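Mandelate racemase / muconate lactonizing enzyme family protein (Agrobacterium tumefaciens, PDB 4DXK) probably acts as a metal-dependent lyase or racemase of the enolase superfamily, carrying its metal site in a TIM-barrel domain. Local coordinates at residues I213-H218 / Y236-H241. Residues are numbered along the deposited sequence; the frame is centred on the assembly and turned at random.
Sequences IMVEFH and YQTFWH. With NA (sodium ion), chain C; PO4 (phosphate ion), chain B.
The bent side chain of Met214 runs over one face of the Trp240 indole where neighbouring parallel strands of the enolase-type TIM barrel, joined in a beta-alpha-beta unit by helix 223-232, run side by side. Met214 CG sits 3.7 Å from the centroid of the Trp240 five-membered ring, a CH-pi contact. In one of its two conformers, Met214 SD stands 4.1 Å from the centroid of the Trp240 six-membered ring, a Met-aromatic contact. Trp240 CG is tucked between its own backbone N and carbonyl carbon (chi1 78°), which brings the indole across the methionine; its NE1 is held by Glu242. Val215 N donates to Trp240 O at 3.0 Å, and Phe239 N to Ile213 O at 2.8 Å. On the other sheet face, which Val215 and His241 share, the Phe217 edge meets the His241 face, planes at 86°. Both layers are buried and close-packed; the packing slackens toward exposed Gln237, where a water bridges Ile213 N and Gln237 O. At the far end Glu216 turns from the neighbouring strand to bind sodium with Glu242 and Glu268. Glu216 OE2 binds the metal at 2.2 Å. Glu216 OE1 accepts a hydrogen bond from His218 N on its anti side, 31° out of the carboxylate plane.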
ATOM      1  N   ILE A 213     -13.489 -28.468  16.169  1.00 11.03           N
ATOM      2  CA  ILE A 213     -13.382 -29.224  14.931  1.00 12.54           C
ATOM      3  C   ILE A 213     -12.419 -28.515  13.994  1.00 11.10           C
ATOM      4  O   ILE A 213     -12.703 -27.415  13.496  1.00 12.04           O
ATOM      5  CB  ILE A 213     -14.738 -29.392  14.205  1.00 12.00           C
ATOM      6  CG1 ILE A 213     -15.802 -29.963  15.147  1.00 13.10           C
ATOM      7  CG2 ILE A 213     -14.569 -30.285  12.981  1.00 13.45           C
ATOM      8  CD1 ILE A 213     -17.199 -29.998  14.535  1.00 15.12           C
ATOM      9  N   MET A 214     -11.276 -29.151  13.763  0.53 12.11           N
ATOM     10  CA  MET A 214     -10.294 -28.674  12.801  0.53 10.38           C
ATOM     11  C   MET A 214     -10.614 -29.264  11.439  0.53 12.48           C
ATOM     12  O   MET A 214     -11.028 -30.423  11.346  0.53 11.64           O
ATOM     13  CB  MET A 214      -8.902 -29.121  13.224  0.53  8.33           C
ATOM     14  CG  MET A 214      -8.438 -28.485  14.515  0.53 10.06           C
ATOM     15  SD  MET A 214      -7.520 -29.655  15.508  0.53 13.93           S
ATOM     16  CE  MET A 214      -7.134 -28.633  16.929  0.53  8.03           C
ATOM     17  N   VAL A 215     -10.429 -28.477  10.381  1.00 10.91           N
ATOM     18  CA  VAL A 215     -10.673 -28.969   9.037  1.00 10.64           C
ATOM     19  C   VAL A 215      -9.370 -28.978   8.274  1.00  9.89           C
ATOM     20  O   VAL A 215      -8.675 -27.957   8.179  1.00 11.45           O
ATOM     21  CB  VAL A 215     -11.681 -28.105   8.295  1.00 10.22           C
ATOM     22  CG1 VAL A 215     -12.061 -28.781   6.987  1.00 11.73           C
ATOM     23  CG2 VAL A 215     -12.915 -27.872   9.155  1.00 13.31           C
ATOM     24  N   GLU A 216      -9.048 -30.143   7.745  1.00 10.13           N
ATOM     25  CA  GLU A 216      -7.880 -30.352   6.917  1.00 11.40           C
ATOM     26  C   GLU A 216      -8.319 -30.382   5.456  1.00  9.70           C
ATOM     27  O   GLU A 216      -9.284 -31.074   5.130  1.00 10.95           O
ATOM     28  CB  GLU A 216      -7.295 -31.713   7.279  1.00 13.21           C
ATOM     29  CG  GLU A 216      -6.314 -32.223   6.292  1.00 16.46           C
ATOM     30  CD  GLU A 216      -5.028 -31.483   6.417  1.00 18.44           C
ATOM     31  OE1 GLU A 216      -4.827 -30.494   5.678  1.00 15.31           O
ATOM     32  OE2 GLU A 216      -4.239 -31.875   7.297  1.00 24.49           O
ATOM     33  N   PHE A 217      -7.619 -29.656   4.586  1.00  9.70           N
ATOM     34  CA  PHE A 217      -7.910 -29.664   3.149  1.00  9.98           C
ATOM     35  C   PHE A 217      -6.793 -30.239   2.289  1.00  9.38           C
ATOM     36  O   PHE A 217      -6.963 -30.403   1.081  1.00  9.25           O
ATOM     37  CB  PHE A 217      -8.228 -28.252   2.658  1.00  9.66           C
ATOM     38  CG  PHE A 217      -9.487 -27.677   3.234  1.00  9.79           C
ATOM     39  CD1 PHE A 217     -10.729 -28.065   2.743  1.00  9.47           C
ATOM     40  CD2 PHE A 217      -9.440 -26.750   4.273  1.00 10.15           C
ATOM     41  CE1 PHE A 217     -11.892 -27.525   3.256  1.00 11.61           C
ATOM     42  CE2 PHE A 217     -10.609 -26.215   4.795  1.00 11.31           C
ATOM     43  CZ  PHE A 217     -11.835 -26.598   4.278  1.00 10.78           C
ATOM     44  N   HIS A 218      -5.644 -30.495   2.903  1.00 10.32           N
ATOM     45  CA  HIS A 218      -4.504 -31.108   2.215  1.00 10.12           C
ATOM     46  C   HIS A 218      -4.079 -30.368   0.945  1.00 10.28           C
ATOM     47  O   HIS A 218      -3.571 -30.979   0.008  1.00 10.57           O
ATOM     48  CB  HIS A 218      -4.803 -32.574   1.897  1.00 11.17           C
ATOM     49  CG  HIS A 218      -4.817 -33.458   3.105  1.00 12.32           C
ATOM     50  ND1 HIS A 218      -5.851 -34.325   3.381  1.00 13.06           N
ATOM     51  CD2 HIS A 218      -3.919 -33.607   4.106  1.00 12.78           C
ATOM     52  CE1 HIS A 218      -5.584 -34.984   4.497  1.00 14.65           C
ATOM     53  NE2 HIS A 218      -4.418 -34.565   4.957  1.00 14.65           N
ATOM     54  N   TYR A 236     -20.859 -24.061  11.394  1.00 14.50           N
ATOM     55  CA  TYR A 236     -20.369 -25.170  12.206  1.00 14.31           C
ATOM     56  C   TYR A 236     -19.276 -24.804  13.197  1.00 12.71           C
ATOM     57  O   TYR A 236     -18.745 -25.675  13.887  1.00 13.71           O
ATOM     58  CB  TYR A 236     -19.957 -26.340  11.315  1.00 15.61           C
ATOM     59  CG  TYR A 236     -21.078 -26.735  10.391  1.00 15.75           C
ATOM     60  CD1 TYR A 236     -22.153 -27.480  10.856  1.00 16.58           C
ATOM     61  CD2 TYR A 236     -21.091 -26.321   9.063  1.00 15.78           C
ATOM     62  CE1 TYR A 236     -23.197 -27.821  10.018  1.00 19.53           C
ATOM     63  CE2 TYR A 236     -22.127 -26.659   8.221  1.00 18.09           C
ATOM     64  CZ  TYR A 236     -23.177 -27.410   8.705  1.00 19.19           C
ATOM     65  OH  TYR A 236     -24.216 -27.751   7.869  1.00 23.78           O
ATOM     66  N   GLN A 237     -18.957 -23.516  13.274  1.00 14.31           N
ATOM     67  CA  GLN A 237     -17.975 -23.021  14.240  1.00 14.87           C
ATOM     68  C   GLN A 237     -16.664 -23.805  14.176  1.00 14.46           C
ATOM     69  O   GLN A 237     -16.188 -24.320  15.185  1.00 14.71           O
ATOM     70  CB  GLN A 237     -18.537 -23.074  15.667  1.00 16.44           C
ATOM     71  CG  GLN A 237     -19.806 -22.253  15.868  1.00 22.34           C
ATOM     72  CD  GLN A 237     -21.076 -23.025  15.549  1.00 30.01           C
ATOM     73  OE1 GLN A 237     -21.203 -24.210  15.875  1.00 30.56           O
ATOM     74  NE2 GLN A 237     -22.027 -22.354  14.909  1.00 35.23           N
ATOM     75  N   THR A 238     -16.092 -23.899  12.981  1.00 11.97           N
ATOM     76  CA  THR A 238     -14.838 -24.617  12.809  1.00 11.61           C
ATOM     77  C   THR A 238     -13.679 -23.888  13.496  1.00 11.18           C
ATOM     78  O   THR A 238     -13.700 -22.667  13.646  1.00 12.45           O
ATOM     79  CB  THR A 238     -14.546 -24.854  11.328  1.00 11.57           C
ATOM     80  OG1 THR A 238     -14.601 -23.604  10.631  1.00 11.46           O
ATOM     81  CG2 THR A 238     -15.579 -25.805  10.741  1.00 13.55           C
ATOM     82  N   PHE A 239     -12.683 -24.650  13.925  1.00 10.87           N
ATOM     83  CA  PHE A 239     -11.596 -24.108  14.733  1.00 10.22           C
ATOM     84  C   PHE A 239     -10.459 -23.554  13.879  1.00  9.86           C
ATOM     85  O   PHE A 239      -9.927 -22.478  14.156  1.00 10.79           O
ATOM     86  CB  PHE A 239     -11.072 -25.195  15.666  1.00 11.06           C
ATOM     87  CG  PHE A 239     -10.086 -24.705  16.683  1.00 11.38           C
ATOM     88  CD1 PHE A 239     -10.494 -23.888  17.728  1.00 12.76           C
ATOM     89  CD2 PHE A 239      -8.748 -25.062  16.597  1.00 13.09           C
ATOM     90  CE1 PHE A 239      -9.587 -23.441  18.681  1.00 12.96           C
ATOM     91  CE2 PHE A 239      -7.836 -24.629  17.550  1.00 13.97           C
ATOM     92  CZ  PHE A 239      -8.255 -23.808  18.588  1.00 13.36           C
ATOM     93  N   TRP A 240     -10.075 -24.305  12.851  1.00  9.07           N
ATOM     94  CA  TRP A 240      -9.100 -23.819  11.880  1.00  8.20           C
ATOM     95  C   TRP A 240      -9.329 -24.474  10.533  1.00  8.33           C
ATOM     96  O   TRP A 240      -9.955 -25.536  10.461  1.00  9.02           O
ATOM     97  CB  TRP A 240      -7.661 -23.969  12.395  1.00  9.20           C
ATOM     98  CG  TRP A 240      -6.963 -25.318  12.358  1.00  8.79           C
ATOM     99  CD1 TRP A 240      -6.947 -26.251  11.346  1.00  9.29           C
ATOM    100  CD2 TRP A 240      -6.081 -25.815  13.371  1.00  8.94           C
ATOM    101  NE1 TRP A 240      -6.113 -27.301  11.686  1.00 10.11           N
ATOM    102  CE2 TRP A 240      -5.566 -27.046  12.919  1.00  9.10           C
ATOM    103  CE3 TRP A 240      -5.684 -25.338  14.624  1.00  9.74           C
ATOM    104  CZ2 TRP A 240      -4.683 -27.815  13.690  1.00 10.21           C
ATOM    105  CZ3 TRP A 240      -4.790 -26.087  15.369  1.00  9.42           C
ATOM    106  CH2 TRP A 240      -4.305 -27.312  14.903  1.00 10.13           C
ATOM    107  N   HIS A 241      -8.844 -23.827   9.477  1.00  8.58           N
ATOM    108  CA  HIS A 241      -8.923 -24.347   8.116  1.00  8.16           C
ATOM    109  C   HIS A 241      -7.504 -24.525   7.627  1.00  8.19           C
ATOM    110  O   HIS A 241      -6.797 -23.543   7.346  1.00  8.37           O
ATOM    111  CB  HIS A 241      -9.700 -23.396   7.204  1.00  9.53           C
ATOM    112  CG  HIS A 241     -11.162 -23.333   7.517  1.00  8.11           C
ATOM    113  ND1 HIS A 241     -12.027 -22.473   6.870  1.00  9.11           N
ATOM    114  CD2 HIS A 241     -11.918 -24.022   8.405  1.00  9.32           C
ATOM    115  CE1 HIS A 241     -13.248 -22.632   7.351  1.00 10.02           C
ATOM    116  NE2 HIS A 241     -13.208 -23.562   8.289  1.00  9.90           N
TER
HETATM  117 NA    NA C 502      -2.134 -31.575   7.691  1.00 12.83          NA
HETATM  118  P   PO4 B 501      -2.603 -34.402   9.113  0.57 15.38           P
HETATM  119  O1  PO4 B 501      -2.249 -32.930   9.253  0.57 13.67           O
HETATM  120  O2  PO4 B 501      -1.454 -35.155   8.486  0.57 15.68           O
HETATM  121  O3  PO4 B 501      -2.896 -35.056  10.436  0.57 16.70           O
HETATM  122  O4  PO4 B 501      -3.824 -34.537   8.224  0.57 15.96           O
HETATM  123  O   HOH W   1     -14.548 -25.825  16.613  1.00 14.86           O
HETATM  124  O   HOH W   2      -2.222 -30.463   5.650  1.00 23.75           O
HETATM  125  O   HOH W   3      -1.638 -33.527   6.468  1.00 23.27           O